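Local coordinates for protein putative isomerase (Sinorhizobium meliloti, PDB 2PPG) that is a putative isomerase of the mandelate racemase/muconate lactonizing enzyme family within the enolase superfamily, its precise function not established, at residues Lys187-Val192 with Asp217-His222; Ala158-Leu163 with Lys181-Phe186. All blocks are in the same frame, centred on the assembly; numbering follows the deposited sequence.

Contact 1. Residues Lys187-Val192 with Asp217-His222; sequences KFASPV and DMHWAH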
ATOM      1  N   LYS A 187      12.206  30.008  19.348  1.00 26.95           N
ATOM      2  CA  LYS A 187      12.113  28.598  19.700  1.00 26.17           C
ATOM      3  C   LYS A 187      12.608  28.399  21.127  1.00 28.34           C
ATOM      4  O   LYS A 187      13.684  28.861  21.487  1.00 33.95           O
ATOM      5  CB  LYS A 187      12.945  27.743  18.743  1.00 26.19           C
ATOM      6  CG  LYS A 187      12.676  26.253  18.860  1.00 27.12           C
ATOM      7  CD  LYS A 187      13.522  25.466  17.900  1.00 28.06           C
ATOM      8  CE  LYS A 187      14.922  25.264  18.432  1.00 31.28           C
ATOM      9  NZ  LYS A 187      15.824  24.868  17.325  1.00 28.77           N
ATOM     10  N   PHE A 188      11.827  27.714  21.943  1.00 32.65           N
ATOM     11  CA  PHE A 188      12.282  27.322  23.275  1.00 34.09           C
ATOM     12  C   PHE A 188      12.493  25.820  23.340  1.00 35.62           C
ATOM     13  O   PHE A 188      11.801  25.057  22.668  1.00 32.16           O
ATOM     14  CB  PHE A 188      11.266  27.739  24.335  1.00 32.62           C
ATOM     15  CG  PHE A 188       9.963  26.995  24.259  1.00 29.65           C
ATOM     16  CD1 PHE A 188       9.728  25.883  25.067  1.00 33.99           C
ATOM     17  CD2 PHE A 188       8.966  27.409  23.415  1.00 28.81           C
ATOM     18  CE1 PHE A 188       8.527  25.201  25.020  1.00 27.87           C
ATOM     19  CE2 PHE A 188       7.763  26.729  23.364  1.00 31.02           C
ATOM     20  CZ  PHE A 188       7.548  25.627  24.168  1.00 28.77           C
ATOM     21  N   ALA A 189      13.448  25.398  24.162  1.00 43.87           N
ATOM     22  CA  ALA A 189      13.698  23.965  24.395  1.00 45.62           C
ATOM     23  C   ALA A 189      12.783  23.444  25.491  1.00 43.41           C
ATOM     24  O   ALA A 189      12.645  24.077  26.532  1.00 40.47           O
ATOM     25  CB  ALA A 189      15.162  23.721  24.768  1.00 45.45           C
ATOM     26  N   SER A 190      12.163  22.290  25.257  1.00 47.37           N
ATOM     27  CA  SER A 190      11.303  21.660  26.272  1.00 50.25           C
ATOM     28  C   SER A 190      12.015  21.100  27.527  1.00 53.81           C
ATOM     29  O   SER A 190      11.390  21.034  28.581  1.00 56.05           O
ATOM     30  CB  SER A 190      10.374  20.612  25.652  1.00 47.97           C
ATOM     31  OG  SER A 190      11.085  19.457  25.267  1.00 49.10           O
ATOM     32  N   PRO A 191      13.299  20.675  27.422  1.00 57.20           N
ATOM     33  CA  PRO A 191      14.093  20.396  28.636  1.00 59.41           C
ATOM     34  C   PRO A 191      14.222  21.569  29.616  1.00 60.82           C
ATOM     35  O   PRO A 191      14.833  21.425  30.676  1.00 63.38           O
ATOM     36  CB  PRO A 191      15.483  20.058  28.078  1.00 58.47           C
ATOM     37  CG  PRO A 191      15.229  19.546  26.726  1.00 57.75           C
ATOM     38  CD  PRO A 191      14.063  20.344  26.203  1.00 57.94           C
ATOM     39  N   VAL A 192      13.662  22.715  29.263  1.00 59.98           N
ATOM     40  CA  VAL A 192      13.799  23.907  30.080  1.00 61.62           C
ATOM     41  C   VAL A 192      12.435  24.329  30.620  1.00 63.40           C
ATOM     42  O   VAL A 192      12.348  25.042  31.624  1.00 64.70           O
ATOM     43  CB  VAL A 192      14.487  25.053  29.278  1.00 61.13           C
ATOM     44  CG1 VAL A 192      14.015  26.426  29.723  1.00 60.84           C
ATOM     45  CG2 VAL A 192      16.006  24.937  29.369  1.00 59.51           C
ATOM     46  N   ASP A 217      11.198  23.002  20.537  1.00 31.42           N
ATOM     47  CA  ASP A 217      12.144  21.924  20.301  1.00 33.85           C
ATOM     48  C   ASP A 217      11.968  20.885  21.411  1.00 35.32           C
ATOM     49  O   ASP A 217      12.341  21.120  22.548  1.00 36.86           O
ATOM     50  CB  ASP A 217      13.571  22.478  20.256  1.00 35.67           C
ATOM     51  CG  ASP A 217      14.633  21.401  20.012  1.00 40.84           C
ATOM     52  OD1 ASP A 217      14.327  20.189  20.062  1.00 41.87           O
ATOM     53  OD2 ASP A 217      15.801  21.776  19.766  1.00 45.06           O
HETATM   54  N   MSE A 218      11.420  19.725  21.065  1.00 40.49           N
HETATM   55  CA  MSE A 218      11.022  18.727  22.052  1.00 45.35           C
HETATM   56  C   MSE A 218      12.062  17.681  22.450  1.00 40.38           C
HETATM   57  O   MSE A 218      11.788  16.820  23.280  1.00 34.68           O
HETATM   58  CB  MSE A 218       9.768  18.032  21.580  1.00 50.04           C
HETATM   59  CG  MSE A 218       8.598  18.953  21.533  1.00 52.70           C
HETATM   60 SE   MSE A 218       7.183  18.161  20.496  1.00 61.58          SE
HETATM   61  CE  MSE A 218       6.277  19.830  20.082  1.00 58.15           C
ATOM     62  N   HIS A 219      13.241  17.748  21.849  1.00 38.29           N
ATOM     63  CA  HIS A 219      14.361  16.900  22.264  1.00 37.74           C
ATOM     64  C   HIS A 219      14.061  15.393  22.350  1.00 35.05           C
ATOM     65  O   HIS A 219      14.374  14.753  23.360  1.00 31.69           O
ATOM     66  CB  HIS A 219      14.974  17.411  23.583  1.00 38.21           C
ATOM     67  CG  HIS A 219      15.925  18.551  23.401  1.00 40.94           C
ATOM     68  ND1 HIS A 219      15.507  19.832  23.092  1.00 41.02           N
ATOM     69  CD2 HIS A 219      17.277  18.604  23.468  1.00 40.66           C
ATOM     70  CE1 HIS A 219      16.560  20.620  22.976  1.00 41.62           C
ATOM     71  NE2 HIS A 219      17.647  19.900  23.198  1.00 41.37           N
ATOM     72  N   TRP A 220      13.443  14.848  21.301  1.00 30.16           N
ATOM     73  CA  TRP A 220      13.496  13.404  21.014  1.00 36.40           C
ATOM     74  C   TRP A 220      12.782  12.430  21.972  1.00 38.77           C
ATOM     75  O   TRP A 220      11.993  11.607  21.528  1.00 41.01           O
ATOM     76  CB  TRP A 220      14.949  12.946  20.842  1.00 30.03           C
ATOM     77  CG  TRP A 220      15.701  13.667  19.773  1.00 30.60           C
ATOM     78  CD1 TRP A 220      15.661  13.414  18.434  1.00 29.79           C
ATOM     79  CD2 TRP A 220      16.643  14.735  19.953  1.00 30.45           C
ATOM     80  NE1 TRP A 220      16.509  14.269  17.765  1.00 30.35           N
ATOM     81  CE2 TRP A 220      17.123  15.088  18.674  1.00 29.15           C
ATOM     82  CE3 TRP A 220      17.118  15.434  21.068  1.00 29.53           C
ATOM     83  CZ2 TRP A 220      18.055  16.110  18.479  1.00 27.67           C
ATOM     84  CZ3 TRP A 220      18.046  16.451  20.869  1.00 29.10           C
ATOM     85  CH2 TRP A 220      18.505  16.773  19.584  1.00 27.50           C
ATOM     86  N   ALA A 221      13.082  12.507  23.268  1.00 40.38           N
ATOM     87  CA  ALA A 221      12.646  11.503  24.254  1.00 39.72           C
ATOM     88  C   ALA A 221      11.131  11.440  24.473  1.00 39.97           C
ATOM     89  O   ALA A 221      10.660  11.690  25.586  1.00 40.60           O
ATOM     90  CB  ALA A 221      13.353  11.736  25.588  1.00 36.27           C
ATOM     91  N   HIS A 222      10.382  11.114  23.415  1.00 37.80           N
ATOM     92  CA  HIS A 222       8.925  10.936  23.491  1.00 35.47           C
ATOM     93  C   HIS A 222       8.474   9.854  22.521  1.00 36.51           C
ATOM     94  O   HIS A 222       9.088   9.659  21.465  1.00 33.46           O
ATOM     95  CB  HIS A 222       8.178  12.224  23.142  1.00 35.93           C
ATOM     96  CG  HIS A 222       8.594  13.414  23.948  1.00 40.54           C
ATOM     97  ND1 HIS A 222       8.270  13.564  25.280  1.00 40.41           N
ATOM     98  CD2 HIS A 222       9.303  14.518  23.607  1.00 41.82           C
ATOM     99  CE1 HIS A 222       8.759  14.711  25.723  1.00 40.73           C
ATOM    100  NE2 HIS A 222       9.394  15.306  24.729  1.00 39.86           N
TER
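Pro191 lies over one face of the His219 imidazole, its CG 3.8 Å from the ring centroid and 21° off the ring normal, as a CH-pi contact displaced toward the rim near CG and ND1. Ala189 CB reaches the same ring obliquely, 3.8 Å from His219 CE1. In the ring plane, His219 ND1 makes a weak hydrogen bond of 3.5 Å to Asp217 O, which loosely ties the imidazole edge back to the end of its own strand. Asp217 O also accepts from Ser190 N at 3.0 Å and, weakly, from Ser190 OG. The two backbone bonds, Asp217 N to Phe188 O and Ser190 N to Asp217 O, pair the parallel strands 185-189 and 213-217 at their C-terminal ends, the rim where enolase-superfamily barrels carry their active-site residues. Asp217 then starts an Asx turn: its OD1 takes the backbone N-H of His219 at 3.2 Å from the anti side, 29° out of the carboxylate plane. On the same face of the sheet, Lys187 runs with its CE against Asp217 CB at 3.6 Å. A bend at chi3 (81°) turns Lys187 NZ toward the carboxylates: Glu243 is its strongest partner, Glu344 a second, and Asp217 OD2, 3.9 Å from Lys187 NZ, a long salt bridge.

Contact 2. Residues Ala158-Leu163 with Lys181-Phe186; sequences AYISGL and KGFSSF
Strands 155-161 and 185-189 run parallel here, Ile160 bridging to Phe186 with CA atoms 4.8 Å apart and Ile160 N giving its hydrogen to Ser185 O at 3.0 Å; Phe186 CA adds a CA-H...O contact to Ile160 O. Ile160 is the side chain on which the two phenylalanines converge. With CG1 anti to the carbonyl carbon and the chain turned again at chi2 (-72°), Ile160 CD1 comes over one face of the Phe183 ring, a CH-pi contact 4.0 Å from the centroid and 18° off the normal. The isoleucine crosses Phe183 at about a right angle, and CG1 also packs on Phe183 CB. Ala158 CB meets that ring at its edge, 4.1 Å from Phe183 CE1. Phe186 instead lies alongside Ile160, pointing the same way, with its CD1 3.7 Å from Ile160 CB. Tyr159 and Ser185 face the other side of the sheet, where their CB atoms touch. Between the two segments, a water donates to Ala158 O at 2.6 Å and accepts from Ser184 N at 2.9 Å, bridging the backbones just before strand 185-189 begins. The two segments flank helix 168-180 in a beta-alpha-beta unit of the barrel, and Gly182 ends that helix in a Schellman motif. Trp178 of the helix touches both Ile160 and Phe183. Apolar groups thus join the strands to helix 168-180 and to Phe345 on one face; on the other, the polar ends of Tyr159 and Ser185 bond to Lys187 and Arg213.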
ATOM      1  N   ALA A 158      16.289  35.188  10.620  1.00 30.85           N
ATOM      2  CA  ALA A 158      16.865  34.425  11.724  1.00 28.56           C
ATOM      3  C   ALA A 158      15.800  34.248  12.783  1.00 28.96           C
ATOM      4  O   ALA A 158      14.903  35.072  12.898  1.00 33.23           O
ATOM      5  CB  ALA A 158      18.052  35.149  12.292  1.00 21.12           C
ATOM      6  N   TYR A 159      15.873  33.179  13.557  1.00 28.30           N
ATOM      7  CA  TYR A 159      14.990  33.098  14.717  1.00 27.69           C
ATOM      8  C   TYR A 159      15.797  32.869  15.969  1.00 25.27           C
ATOM      9  O   TYR A 159      16.811  32.171  15.939  1.00 24.67           O
ATOM     10  CB  TYR A 159      13.903  32.038  14.554  1.00 26.51           C
ATOM     11  CG  TYR A 159      14.363  30.595  14.587  1.00 26.69           C
ATOM     12  CD1 TYR A 159      14.540  29.930  15.800  1.00 27.50           C
ATOM     13  CD2 TYR A 159      14.561  29.880  13.416  1.00 25.26           C
ATOM     14  CE1 TYR A 159      14.927  28.628  15.852  1.00 26.56           C
ATOM     15  CE2 TYR A 159      14.946  28.559  13.457  1.00 26.60           C
ATOM     16  CZ  TYR A 159      15.132  27.937  14.682  1.00 28.86           C
ATOM     17  OH  TYR A 159      15.519  26.616  14.756  1.00 29.14           O
ATOM     18  N   ILE A 160      15.343  33.486  17.050  1.00 26.34           N
ATOM     19  CA  ILE A 160      15.943  33.360  18.366  1.00 29.00           C
ATOM     20  C   ILE A 160      15.705  31.971  18.923  1.00 30.20           C
ATOM     21  O   ILE A 160      14.567  31.520  19.050  1.00 31.54           O
ATOM     22  CB  ILE A 160      15.338  34.384  19.339  1.00 33.04           C
ATOM     23  CG1 ILE A 160      15.664  35.800  18.880  1.00 32.81           C
ATOM     24  CG2 ILE A 160      15.863  34.155  20.754  1.00 33.22           C
ATOM     25  CD1 ILE A 160      17.117  36.150  19.088  1.00 35.94           C
ATOM     26  N   SER A 161      16.798  31.296  19.250  1.00 35.96           N
ATOM     27  CA  SER A 161      16.753  29.939  19.761  1.00 36.53           C
ATOM     28  C   SER A 161      17.307  29.939  21.158  1.00 37.34           C
ATOM     29  O   SER A 161      18.329  30.573  21.418  1.00 36.51           O
ATOM     30  CB  SER A 161      17.621  29.032  18.901  1.00 38.84           C
ATOM     31  OG  SER A 161      17.444  27.677  19.268  1.00 42.37           O
ATOM     32  N   GLY A 162      16.629  29.233  22.057  1.00 41.09           N
ATOM     33  CA  GLY A 162      17.085  29.116  23.438  1.00 44.98           C
ATOM     34  C   GLY A 162      16.920  30.361  24.292  1.00 47.29           C
ATOM     35  O   GLY A 162      17.336  31.468  23.923  1.00 50.43           O
ATOM     36  N   LEU A 163      16.316  30.174  25.458  1.00 47.75           N
ATOM     37  CA  LEU A 163      16.099  31.273  26.385  1.00 46.62           C
ATOM     38  C   LEU A 163      16.593  30.839  27.741  1.00 48.24           C
ATOM     39  O   LEU A 163      15.825  30.298  28.522  1.00 45.39           O
ATOM     40  CB  LEU A 163      14.615  31.603  26.468  1.00 41.18           C
ATOM     41  CG  LEU A 163      13.931  31.897  25.140  1.00 38.91           C
ATOM     42  CD1 LEU A 163      12.429  31.916  25.326  1.00 37.82           C
ATOM     43  CD2 LEU A 163      14.446  33.221  24.563  1.00 39.10           C
ATOM     44  N   LYS A 181      14.807  44.085  19.712  1.00 45.61           N
ATOM     45  CA  LYS A 181      15.968  44.168  18.834  1.00 44.45           C
ATOM     46  C   LYS A 181      15.673  43.781  17.373  1.00 43.33           C
ATOM     47  O   LYS A 181      16.577  43.777  16.539  1.00 45.94           O
ATOM     48  CB  LYS A 181      17.126  43.341  19.389  1.00 44.06           C
ATOM     49  CG  LYS A 181      17.921  44.039  20.476  1.00 45.34           C
ATOM     50  CD  LYS A 181      18.634  43.024  21.355  1.00 47.46           C
ATOM     51  CE  LYS A 181      19.644  43.684  22.265  1.00 51.44           C
ATOM     52  NZ  LYS A 181      20.288  42.679  23.153  1.00 54.24           N
ATOM     53  N   GLY A 182      14.417  43.467  17.065  1.00 41.03           N
ATOM     54  CA  GLY A 182      13.997  43.233  15.680  1.00 38.64           C
ATOM     55  C   GLY A 182      13.753  41.789  15.260  1.00 38.09           C
ATOM     56  O   GLY A 182      13.637  41.496  14.065  1.00 38.36           O
ATOM     57  N   PHE A 183      13.675  40.882  16.226  1.00 36.51           N
ATOM     58  CA  PHE A 183      13.408  39.482  15.923  1.00 37.94           C
ATOM     59  C   PHE A 183      11.941  39.155  16.164  1.00 39.78           C
ATOM     60  O   PHE A 183      11.340  39.658  17.116  1.00 44.55           O
ATOM     61  CB  PHE A 183      14.306  38.580  16.760  1.00 38.66           C
ATOM     62  CG  PHE A 183      15.766  38.698  16.423  1.00 40.73           C
ATOM     63  CD1 PHE A 183      16.398  37.720  15.670  1.00 41.12           C
ATOM     64  CD2 PHE A 183      16.511  39.786  16.859  1.00 41.30           C
ATOM     65  CE1 PHE A 183      17.752  37.820  15.349  1.00 40.28           C
ATOM     66  CE2 PHE A 183      17.866  39.892  16.548  1.00 44.10           C
ATOM     67  CZ  PHE A 183      18.486  38.905  15.784  1.00 40.58           C
ATOM     68  N   SER A 184      11.357  38.321  15.308  1.00 36.79           N
ATOM     69  CA  SER A 184       9.941  37.965  15.459  1.00 35.71           C
ATOM     70  C   SER A 184       9.657  36.467  15.298  1.00 34.64           C
ATOM     71  O   SER A 184       8.535  36.070  14.980  1.00 32.03           O
ATOM     72  CB  SER A 184       9.102  38.771  14.482  1.00 37.06           C
ATOM     73  OG  SER A 184       9.733  38.769  13.211  1.00 44.67           O
ATOM     74  N   SER A 185      10.683  35.646  15.515  1.00 33.90           N
ATOM     75  CA  SER A 185      10.541  34.189  15.485  1.00 32.15           C
ATOM     76  C   SER A 185      11.339  33.630  16.645  1.00 32.62           C
ATOM     77  O   SER A 185      12.429  34.124  16.949  1.00 33.07           O
ATOM     78  CB  SER A 185      11.046  33.606  14.169  1.00 30.80           C
ATOM     79  OG  SER A 185      10.193  33.933  13.099  1.00 32.83           O
ATOM     80  N   PHE A 186      10.790  32.616  17.305  1.00 28.36           N
ATOM     81  CA  PHE A 186      11.360  32.127  18.556  1.00 26.82           C
ATOM     82  C   PHE A 186      11.255  30.619  18.652  1.00 26.71           C
ATOM     83  O   PHE A 186      10.344  30.018  18.085  1.00 27.62           O
ATOM     84  CB  PHE A 186      10.659  32.811  19.751  1.00 28.17           C
ATOM     85  CG  PHE A 186      10.779  34.311  19.720  1.00 28.73           C
ATOM     86  CD1 PHE A 186      11.821  34.951  20.374  1.00 31.84           C
ATOM     87  CD2 PHE A 186       9.895  35.076  18.968  1.00 27.96           C
ATOM     88  CE1 PHE A 186      11.965  36.335  20.288  1.00 32.49           C
ATOM     89  CE2 PHE A 186      10.033  36.447  18.879  1.00 26.89           C
ATOM     90  CZ  PHE A 186      11.071  37.078  19.534  1.00 26.98           C
TER
HETATM   91  O   HOH W   1      13.252  37.027  13.510  1.00 27.12           O

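Contact 2 closes before contact 1 opens along the chain, and their centres lie about 16 Å apart. Strand 185-189 serves both: it pairs with strand 155-161 in contact 2 and with strand 213-217 in contact 1, so the two contacts tie three consecutive parallel strands of the C-terminal barrel domain into one sheet. The join is direct, since Lys187 N approaches Ile160 O at 2.8 Å and Lys187 O approaches Gly162 N at 3.0 Å, both probable hydrogen bonds. Contact 2 holds the start of the shared strand and contact 1 its C-terminal end, making them successive strand pairings in the barrel wall, with contact 1 at the C-terminal rim.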